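Local coordinates for protein glycosyl hydrolase, family 38 (Enterococcus faecalis, PDB 5KBP) that probably acts as a metal-dependent alpha-mannosidase, cleaving alpha-linked mannose from carbohydrate substrates, at residues F406-T411 with F803-T808; I426-F431 with F481-M486. All blocks are in the same frame, centred on the assembly; numbering follows the deposited sequence.

Contact 1: F406-T411 with F803-T808; sequences FVLFNT and FTAATT
Phe-409, with CG opposite its carbonyl carbon (chi1 -65°), and Thr-804, with methyl CG2 opposite its backbone N, meet at a slant: CB of Phe-409 lies 4.0 Å from CB of Thr-804, and the ring passes beside the methyl. The same turn brings the ring edge to the main chain, for CD1 of Phe-409 stands 3.4 Å from Thr-804 O, near the ring plane. That oxygen also accepts the bond from Phe-409 N (2.9 Å to Thr-804 O). The return bond, Thr-804 N to Phe-409 O, is weak at 3.4 Å, but the edge of the Phe-803 ring closes on the same acceptor, CD1 of Phe-803 being 3.1 Å from Phe-409 O. Two residues along, Val-407 and Ala-806 form another antiparallel hydrogen-bonded pair; Val-407 N reaches Ala-806 O at 2.6 Å and Val-407 O takes the reciprocal N-H as well as a CA-H contact from Ala-805. On the reverse face, in the non-hydrogen-bonded pair Leu-408 with Ala-805, CD2 of the leucine comes to 3.9 Å from CB of the alanine. The short strand segments run at 164° to each other, close to antiparallel. Some 390 residues intervene before 804-807 returns to strand 404-410 of the family 38 C-terminal domain 1; backbone bonds of Phe-406 and Leu-408 to Phe-507 and Asp-505 place 404-410 between 804-807 and 503-511. Phe-409, Thr-804 and Ala-806 lie against Leu-390 and Thr-387 of helix 362-393, whereas Phe-406 and Leu-408 pack on Leu-494 of strand 483-499 and Phe-803 on Val-420 of strand 416-430.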
ATOM      1  N   PHE A 406      28.506  19.825 -13.841  1.00 55.69           N
ATOM      2  CA  PHE A 406      27.250  19.090 -13.870  1.00 50.17           C
ATOM      3  C   PHE A 406      26.984  18.638 -15.298  1.00 56.71           C
ATOM      4  O   PHE A 406      27.502  19.217 -16.257  1.00 60.80           O
ATOM      5  CB  PHE A 406      26.082  19.930 -13.330  1.00 46.90           C
ATOM      6  CG  PHE A 406      25.853  21.212 -14.081  1.00 53.57           C
ATOM      7  CD1 PHE A 406      26.552  22.362 -13.746  1.00 58.92           C
ATOM      8  CD2 PHE A 406      24.931  21.272 -15.114  1.00 53.18           C
ATOM      9  CE1 PHE A 406      26.342  23.544 -14.433  1.00 59.25           C
ATOM     10  CE2 PHE A 406      24.716  22.453 -15.804  1.00 50.93           C
ATOM     11  CZ  PHE A 406      25.423  23.589 -15.463  1.00 50.56           C
ATOM     12  N   VAL A 407      26.164  17.595 -15.432  1.00 50.27           N
ATOM     13  CA  VAL A 407      25.932  16.927 -16.709  1.00 56.56           C
ATOM     14  C   VAL A 407      24.441  16.934 -17.020  1.00 53.72           C
ATOM     15  O   VAL A 407      23.612  16.678 -16.141  1.00 52.94           O
ATOM     16  CB  VAL A 407      26.477  15.483 -16.695  1.00 55.27           C
ATOM     17  CG1 VAL A 407      26.311  14.835 -18.060  1.00 56.89           C
ATOM     18  CG2 VAL A 407      27.936  15.466 -16.265  1.00 52.34           C
ATOM     19  N   LEU A 408      24.107  17.217 -18.280  1.00 56.95           N
ATOM     20  CA  LEU A 408      22.733  17.209 -18.769  1.00 62.33           C
ATOM     21  C   LEU A 408      22.551  16.036 -19.723  1.00 62.27           C
ATOM     22  O   LEU A 408      23.282  15.920 -20.711  1.00 64.44           O
ATOM     23  CB  LEU A 408      22.394  18.524 -19.473  1.00 66.18           C
ATOM     24  CG  LEU A 408      21.914  19.677 -18.591  1.00 72.54           C
ATOM     25  CD1 LEU A 408      21.845  20.972 -19.387  1.00 72.34           C
ATOM     26  CD2 LEU A 408      20.557  19.343 -17.992  1.00 69.18           C
ATOM     27  N   PHE A 409      21.575  15.180 -19.434  1.00 54.95           N
ATOM     28  CA  PHE A 409      21.271  14.020 -20.260  1.00 47.85           C
ATOM     29  C   PHE A 409      19.963  14.235 -21.007  1.00 53.74           C
ATOM     30  O   PHE A 409      18.976  14.704 -20.431  1.00 64.58           O
ATOM     31  CB  PHE A 409      21.154  12.746 -19.418  1.00 49.44           C
ATOM     32  CG  PHE A 409      22.429  12.333 -18.750  1.00 51.67           C
ATOM     33  CD1 PHE A 409      22.771  12.841 -17.507  1.00 50.00           C
ATOM     34  CD2 PHE A 409      23.276  11.416 -19.350  1.00 48.11           C
ATOM     35  CE1 PHE A 409      23.939  12.455 -16.884  1.00 52.39           C
ATOM     36  CE2 PHE A 409      24.447  11.027 -18.732  1.00 53.16           C
ATOM     37  CZ  PHE A 409      24.779  11.546 -17.497  1.00 55.56           C
ATOM     38  N   ASN A 410      19.960  13.888 -22.291  1.00 49.46           N
ATOM     39  CA  ASN A 410      18.733  13.770 -23.071  1.00 53.70           C
ATOM     40  C   ASN A 410      18.446  12.279 -23.183  1.00 54.54           C
ATOM     41  O   ASN A 410      19.110  11.565 -23.935  1.00 58.12           O
ATOM     42  CB  ASN A 410      18.872  14.428 -24.440  1.00 53.98           C
ATOM     43  CG  ASN A 410      17.579  14.385 -25.252  1.00 52.57           C
ATOM     44  OD1 ASN A 410      16.562  13.853 -24.804  1.00 53.78           O
ATOM     45  ND2 ASN A 410      17.613  14.967 -26.447  1.00 52.52           N
ATOM     46  N   THR A 411      17.471  11.803 -22.411  1.00 46.46           N
ATOM     47  CA  THR A 411      17.114  10.389 -22.380  1.00 53.47           C
ATOM     48  C   THR A 411      15.948  10.065 -23.309  1.00 56.30           C
ATOM     49  O   THR A 411      15.220   9.095 -23.074  1.00 55.95           O
ATOM     50  CB  THR A 411      16.792   9.958 -20.950  1.00 52.03           C
ATOM     51  OG1 THR A 411      15.768  10.805 -20.413  1.00 61.28           O
ATOM     52  CG2 THR A 411      18.033  10.064 -20.080  1.00 43.42           C
ATOM     53  N   PHE A 803      14.365  16.441 -18.562  1.00 76.10           N
ATOM     54  CA  PHE A 803      15.818  16.344 -18.595  1.00 73.51           C
ATOM     55  C   PHE A 803      16.336  15.704 -17.313  1.00 70.09           C
ATOM     56  O   PHE A 803      15.731  15.816 -16.244  1.00 79.97           O
ATOM     57  CB  PHE A 803      16.449  17.728 -18.773  1.00 75.27           C
ATOM     58  CG  PHE A 803      16.683  18.116 -20.208  1.00 79.80           C
ATOM     59  CD1 PHE A 803      17.614  17.439 -20.978  1.00 74.32           C
ATOM     60  CD2 PHE A 803      15.987  19.168 -20.780  1.00 86.66           C
ATOM     61  CE1 PHE A 803      17.836  17.794 -22.295  1.00 75.65           C
ATOM     62  CE2 PHE A 803      16.208  19.531 -22.097  1.00 82.49           C
ATOM     63  CZ  PHE A 803      17.134  18.842 -22.856  1.00 78.90           C
ATOM     64  N   THR A 804      17.472  15.021 -17.429  1.00 62.82           N
ATOM     65  CA  THR A 804      18.159  14.431 -16.286  1.00 52.23           C
ATOM     66  C   THR A 804      19.432  15.230 -16.039  1.00 59.49           C
ATOM     67  O   THR A 804      20.393  15.136 -16.813  1.00 72.56           O
ATOM     68  CB  THR A 804      18.470  12.955 -16.524  1.00 46.14           C
ATOM     69  OG1 THR A 804      17.248  12.208 -16.577  1.00 53.69           O
ATOM     70  CG2 THR A 804      19.346  12.410 -15.404  1.00 47.69           C
ATOM     71  N   ALA A 805      19.430  16.025 -14.974  1.00 51.33           N
ATOM     72  CA  ALA A 805      20.577  16.827 -14.578  1.00 50.73           C
ATOM     73  C   ALA A 805      21.260  16.185 -13.381  1.00 50.79           C
ATOM     74  O   ALA A 805      20.596  15.662 -12.481  1.00 62.08           O
ATOM     75  CB  ALA A 805      20.157  18.259 -14.236  1.00 46.51           C
ATOM     76  N   ALA A 806      22.590  16.230 -13.372  1.00 51.46           N
ATOM     77  CA  ALA A 806      23.361  15.597 -12.316  1.00 46.61           C
ATOM     78  C   ALA A 806      24.673  16.339 -12.129  1.00 49.68           C
ATOM     79  O   ALA A 806      25.346  16.677 -13.103  1.00 53.27           O
ATOM     80  CB  ALA A 806      23.644  14.130 -12.635  1.00 52.86           C
ATOM     81  N   THR A 807      25.028  16.579 -10.873  1.00 51.54           N
ATOM     82  CA  THR A 807      26.319  17.159 -10.546  1.00 48.53           C
ATOM     83  C   THR A 807      27.328  16.055 -10.248  1.00 56.93           C
ATOM     84  O   THR A 807      26.972  14.924  -9.909  1.00 55.67           O
ATOM     85  CB  THR A 807      26.206  18.101  -9.347  1.00 49.03           C
ATOM     86  OG1 THR A 807      25.801  17.360  -8.189  1.00 49.19           O
ATOM     87  CG2 THR A 807      25.187  19.196  -9.624  1.00 56.29           C
ATOM     88  N   THR A 808      28.604  16.401 -10.389  1.00 60.12           N
ATOM     89  CA  THR A 808      29.695  15.483 -10.097  1.00 61.50           C
ATOM     90  C   THR A 808      30.936  16.311  -9.801  1.00 58.52           C
ATOM     91  O   THR A 808      30.958  17.527 -10.006  1.00 55.75           O
ATOM     92  CB  THR A 808      29.938  14.506 -11.254  1.00 65.40           C
ATOM     93  OG1 THR A 808      30.979  13.587 -10.901  1.00 62.73           O
ATOM     94  CG2 THR A 808      30.340  15.260 -12.511  1.00 68.56           C
TER

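Contact 2: I426-F431 with F481-M486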
ATOM      1  N   ILE A 426      27.325  24.267  -4.147  1.00 63.57           N
ATOM      2  CA  ILE A 426      28.529  25.089  -4.207  1.00 66.26           C
ATOM      3  C   ILE A 426      29.375  24.999  -2.940  1.00 65.88           C
ATOM      4  O   ILE A 426      30.578  25.296  -2.994  1.00 66.79           O
ATOM      5  CB  ILE A 426      28.180  26.562  -4.508  1.00 67.89           C
ATOM      6  CG1 ILE A 426      27.239  27.124  -3.441  1.00 66.41           C
ATOM      7  CG2 ILE A 426      27.566  26.690  -5.895  1.00 61.27           C
ATOM      8  CD1 ILE A 426      26.919  28.593  -3.628  1.00 65.91           C
ATOM      9  N   GLU A 427      28.792  24.597  -1.813  1.00 63.73           N
ATOM     10  CA  GLU A 427      29.538  24.443  -0.573  1.00 70.30           C
ATOM     11  C   GLU A 427      28.947  23.287   0.218  1.00 71.97           C
ATOM     12  O   GLU A 427      27.801  22.882   0.003  1.00 73.77           O
ATOM     13  CB  GLU A 427      29.530  25.731   0.257  1.00 84.00           C
ATOM     14  CG  GLU A 427      30.608  26.723  -0.145  1.00101.34           C
ATOM     15  CD  GLU A 427      30.085  28.138  -0.260  1.00117.15           C
ATOM     16  OE1 GLU A 427      28.922  28.378   0.126  1.00123.37           O
ATOM     17  OE2 GLU A 427      30.836  29.010  -0.745  1.00119.02           O
ATOM     18  N   ARG A 428      29.743  22.758   1.146  1.00 67.77           N
ATOM     19  CA  ARG A 428      29.347  21.563   1.887  1.00 61.47           C
ATOM     20  C   ARG A 428      30.113  21.513   3.197  1.00 63.33           C
ATOM     21  O   ARG A 428      31.348  21.464   3.192  1.00 70.65           O
ATOM     22  CB  ARG A 428      29.610  20.311   1.052  1.00 67.65           C
ATOM     23  CG  ARG A 428      29.256  19.004   1.734  1.00 72.15           C
ATOM     24  CD  ARG A 428      28.648  18.042   0.732  1.00 70.23           C
ATOM     25  NE  ARG A 428      29.140  16.678   0.893  1.00 73.53           N
ATOM     26  CZ  ARG A 428      28.757  15.658   0.134  1.00 78.21           C
ATOM     27  NH1 ARG A 428      27.871  15.846  -0.836  1.00 76.97           N
ATOM     28  NH2 ARG A 428      29.255  14.447   0.345  1.00 83.75           N
ATOM     29  N   LEU A 429      29.386  21.523   4.315  1.00 66.31           N
ATOM     30  CA  LEU A 429      29.986  21.431   5.642  1.00 63.22           C
ATOM     31  C   LEU A 429      29.553  20.127   6.298  1.00 64.93           C
ATOM     32  O   LEU A 429      28.414  20.025   6.783  1.00 72.96           O
ATOM     33  CB  LEU A 429      29.578  22.626   6.508  1.00 61.50           C
ATOM     34  CG  LEU A 429      29.897  24.030   5.988  1.00 68.77           C
ATOM     35  CD1 LEU A 429      29.514  25.078   7.024  1.00 66.68           C
ATOM     36  CD2 LEU A 429      31.365  24.154   5.606  1.00 66.41           C
ATOM     37  N   PRO A 430      30.406  19.104   6.336  1.00 63.12           N
ATOM     38  CA  PRO A 430      30.020  17.845   6.981  1.00 67.13           C
ATOM     39  C   PRO A 430      29.783  18.032   8.471  1.00 68.77           C
ATOM     40  O   PRO A 430      30.266  18.980   9.093  1.00 68.45           O
ATOM     41  CB  PRO A 430      31.217  16.925   6.715  1.00 69.56           C
ATOM     42  CG  PRO A 430      31.945  17.552   5.565  1.00 65.97           C
ATOM     43  CD  PRO A 430      31.741  19.026   5.722  1.00 62.70           C
ATOM     44  N   PHE A 431      29.021  17.098   9.049  1.00 66.73           N
ATOM     45  CA  PHE A 431      28.629  17.231  10.448  1.00 65.49           C
ATOM     46  C   PHE A 431      29.818  17.114  11.393  1.00 64.15           C
ATOM     47  O   PHE A 431      29.804  17.715  12.473  1.00 67.16           O
ATOM     48  CB  PHE A 431      27.567  16.192  10.806  1.00 73.56           C
ATOM     49  CG  PHE A 431      26.160  16.645  10.535  1.00 72.18           C
ATOM     50  CD1 PHE A 431      25.912  17.746   9.730  1.00 75.84           C
ATOM     51  CD2 PHE A 431      25.085  15.981  11.102  1.00 66.19           C
ATOM     52  CE1 PHE A 431      24.618  18.165   9.485  1.00 66.92           C
ATOM     53  CE2 PHE A 431      23.790  16.398  10.863  1.00 60.60           C
ATOM     54  CZ  PHE A 431      23.556  17.491  10.052  1.00 62.87           C
ATOM     55  N   PHE A 481      29.628   4.387   5.906  1.00 62.58           N
ATOM     56  CA  PHE A 481      28.444   4.841   6.617  1.00 60.58           C
ATOM     57  C   PHE A 481      27.859   6.081   5.936  1.00 64.40           C
ATOM     58  O   PHE A 481      28.475   6.697   5.062  1.00 63.99           O
ATOM     59  CB  PHE A 481      28.799   5.133   8.076  1.00 54.61           C
ATOM     60  CG  PHE A 481      27.609   5.301   8.977  1.00 62.03           C
ATOM     61  CD1 PHE A 481      26.540   4.423   8.909  1.00 66.71           C
ATOM     62  CD2 PHE A 481      27.570   6.327   9.908  1.00 58.50           C
ATOM     63  CE1 PHE A 481      25.447   4.573   9.745  1.00 69.20           C
ATOM     64  CE2 PHE A 481      26.480   6.482  10.745  1.00 63.26           C
ATOM     65  CZ  PHE A 481      25.418   5.603  10.663  1.00 69.38           C
ATOM     66  N   ARG A 482      26.640   6.433   6.342  1.00 64.40           N
ATOM     67  CA  ARG A 482      26.001   7.639   5.833  1.00 61.25           C
ATOM     68  C   ARG A 482      26.833   8.869   6.181  1.00 64.21           C
ATOM     69  O   ARG A 482      27.560   8.895   7.178  1.00 67.28           O
ATOM     70  CB  ARG A 482      24.591   7.777   6.405  1.00 55.10           C
ATOM     71  CG  ARG A 482      24.530   7.710   7.920  1.00 58.90           C
ATOM     72  CD  ARG A 482      23.161   8.121   8.433  1.00 58.02           C
ATOM     73  NE  ARG A 482      23.102   8.132   9.892  1.00 59.59           N
ATOM     74  CZ  ARG A 482      22.487   7.209  10.625  1.00 57.61           C
ATOM     75  NH1 ARG A 482      21.866   6.192  10.040  1.00 55.37           N
ATOM     76  NH2 ARG A 482      22.490   7.306  11.947  1.00 49.25           N
ATOM     77  N   GLN A 483      26.724   9.899   5.343  1.00 61.24           N
ATOM     78  CA  GLN A 483      27.537  11.109   5.467  1.00 51.87           C
ATOM     79  C   GLN A 483      26.628  12.327   5.545  1.00 50.43           C
ATOM     80  O   GLN A 483      26.213  12.874   4.514  1.00 51.19           O
ATOM     81  CB  GLN A 483      28.513  11.230   4.299  1.00 60.24           C
ATOM     82  CG  GLN A 483      29.479  10.063   4.170  1.00 69.77           C
ATOM     83  CD  GLN A 483      30.281  10.122   2.889  1.00 80.23           C
ATOM     84  OE1 GLN A 483      29.918  10.830   1.951  1.00 87.85           O
ATOM     85  NE2 GLN A 483      31.380   9.380   2.842  1.00 75.96           N
ATOM     86  N   PRO A 484      26.308  12.791   6.750  1.00 53.38           N
ATOM     87  CA  PRO A 484      25.442  13.966   6.888  1.00 54.14           C
ATOM     88  C   PRO A 484      26.223  15.267   6.784  1.00 60.52           C
ATOM     89  O   PRO A 484      27.400  15.348   7.144  1.00 54.41           O
ATOM     90  CB  PRO A 484      24.853  13.793   8.291  1.00 55.06           C
ATOM     91  CG  PRO A 484      25.950  13.110   9.050  1.00 51.38           C
ATOM     92  CD  PRO A 484      26.665  12.212   8.058  1.00 49.35           C
ATOM     93  N   TYR A 485      25.539  16.302   6.299  1.00 57.59           N
ATOM     94  CA  TYR A 485      26.185  17.593   6.106  1.00 59.11           C
ATOM     95  C   TYR A 485      25.136  18.687   5.967  1.00 60.74           C
ATOM     96  O   TYR A 485      23.955  18.421   5.734  1.00 57.74           O
ATOM     97  CB  TYR A 485      27.100  17.585   4.875  1.00 55.25           C
ATOM     98  CG  TYR A 485      26.420  17.163   3.589  1.00 53.25           C
ATOM     99  CD1 TYR A 485      25.695  18.074   2.829  1.00 49.34           C
ATOM    100  CD2 TYR A 485      26.515  15.857   3.129  1.00 54.63           C
ATOM    101  CE1 TYR A 485      25.075  17.691   1.653  1.00 51.43           C
ATOM    102  CE2 TYR A 485      25.900  15.467   1.953  1.00 49.03           C
ATOM    103  CZ  TYR A 485      25.182  16.387   1.220  1.00 52.59           C
ATOM    104  OH  TYR A 485      24.571  15.997   0.051  1.00 47.98           O
ATOM    105  N   MET A 486      25.597  19.924   6.126  1.00 58.08           N
ATOM    106  CA  MET A 486      24.855  21.112   5.726  1.00 50.21           C
ATOM    107  C   MET A 486      25.465  21.640   4.436  1.00 50.01           C
ATOM    108  O   MET A 486      26.691  21.755   4.329  1.00 61.90           O
ATOM    109  CB  MET A 486      24.901  22.186   6.814  1.00 51.53           C
ATOM    110  CG  MET A 486      24.148  21.832   8.081  1.00 57.98           C
ATOM    111  SD  MET A 486      22.375  21.656   7.797  1.00 58.70           S
ATOM    112  CE  MET A 486      21.771  21.673   9.482  1.00 48.83           C
TER
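Leu-429 N makes the shortest polar bond between 426-431 and 481-486, reaching Met-486 O at 2.7 Å, almost linearly and nearly in line with the carbonyl. Met-486 N answers to Leu-429 O at 2.9 Å, which makes this an antiparallel hydrogen-bonded pair. The next pair, Pro-430 with Tyr-485, is non-hydrogen-bonded, a position where the proline's lack of an N-H costs no bond between these strands. One more backbone bond follows, Phe-431 N to Pro-484 O at 3.1 Å, the donor tilted from the carbonyl plane. The two short strand segments stand 123° apart, far from strictly antiparallel, and form the end of a three-stranded antiparallel sheet in which 483-499 lies between 416-430 and 463-475. A classic beta bulge, with Ile-426 and Glu-427 both facing Lys-488, interrupts the regular pairing just before Arg-428. On the face of Pro-430, Tyr-485 has CG between its backbone N and carbonyl carbon (chi1 55°), and the Arg-428 side chain lies across one face of its ring. CD of the arginine sits 3.5 Å from the centroid of the Tyr-485 ring as a CH-pi contact; beyond it the guanidinium lies flat on the same face, planes 9° apart and CZ of Arg-428 3.9 Å from that centroid, a cation-pi stack. The arginine is also held from outside: NH2 forms a salt bridge with Asp-475, whose carboxylate takes a weak bond from the Tyr-485 hydroxyl. On the face of Leu-429 and Met-486, CB of Pro-484 lies over the Phe-431 ring, offset toward its rim, 3.8 Å from its centroid, while CE1 of Phe-431 approaches CG of Met-486 at 4.0 Å. Trp-760 of the second subunit packs against Phe-431.

Contact 2 is nested in the chain within the long loop that contact 1 closes. Their centres are about 22 Å apart and their nearest atoms about 8 Å. They belong to different antiparallel sheets that pack together: strands 404-410 and 416-430 follow each other in sequence, and side chains of contact 1 rest on strands 416-430 and 483-499, the same two strands that pair in contact 2. Contact 2 lies farther out, its centre 40 Å from that of the chain against 25 Å for contact 1, and it alone meets the second subunit. Both lie away from Phe-253 and Tyr-256, a calcium site not occupied in this chain; a sulfate, probably from crystallisation, sits about 6 Å from the Arg-428 side chain.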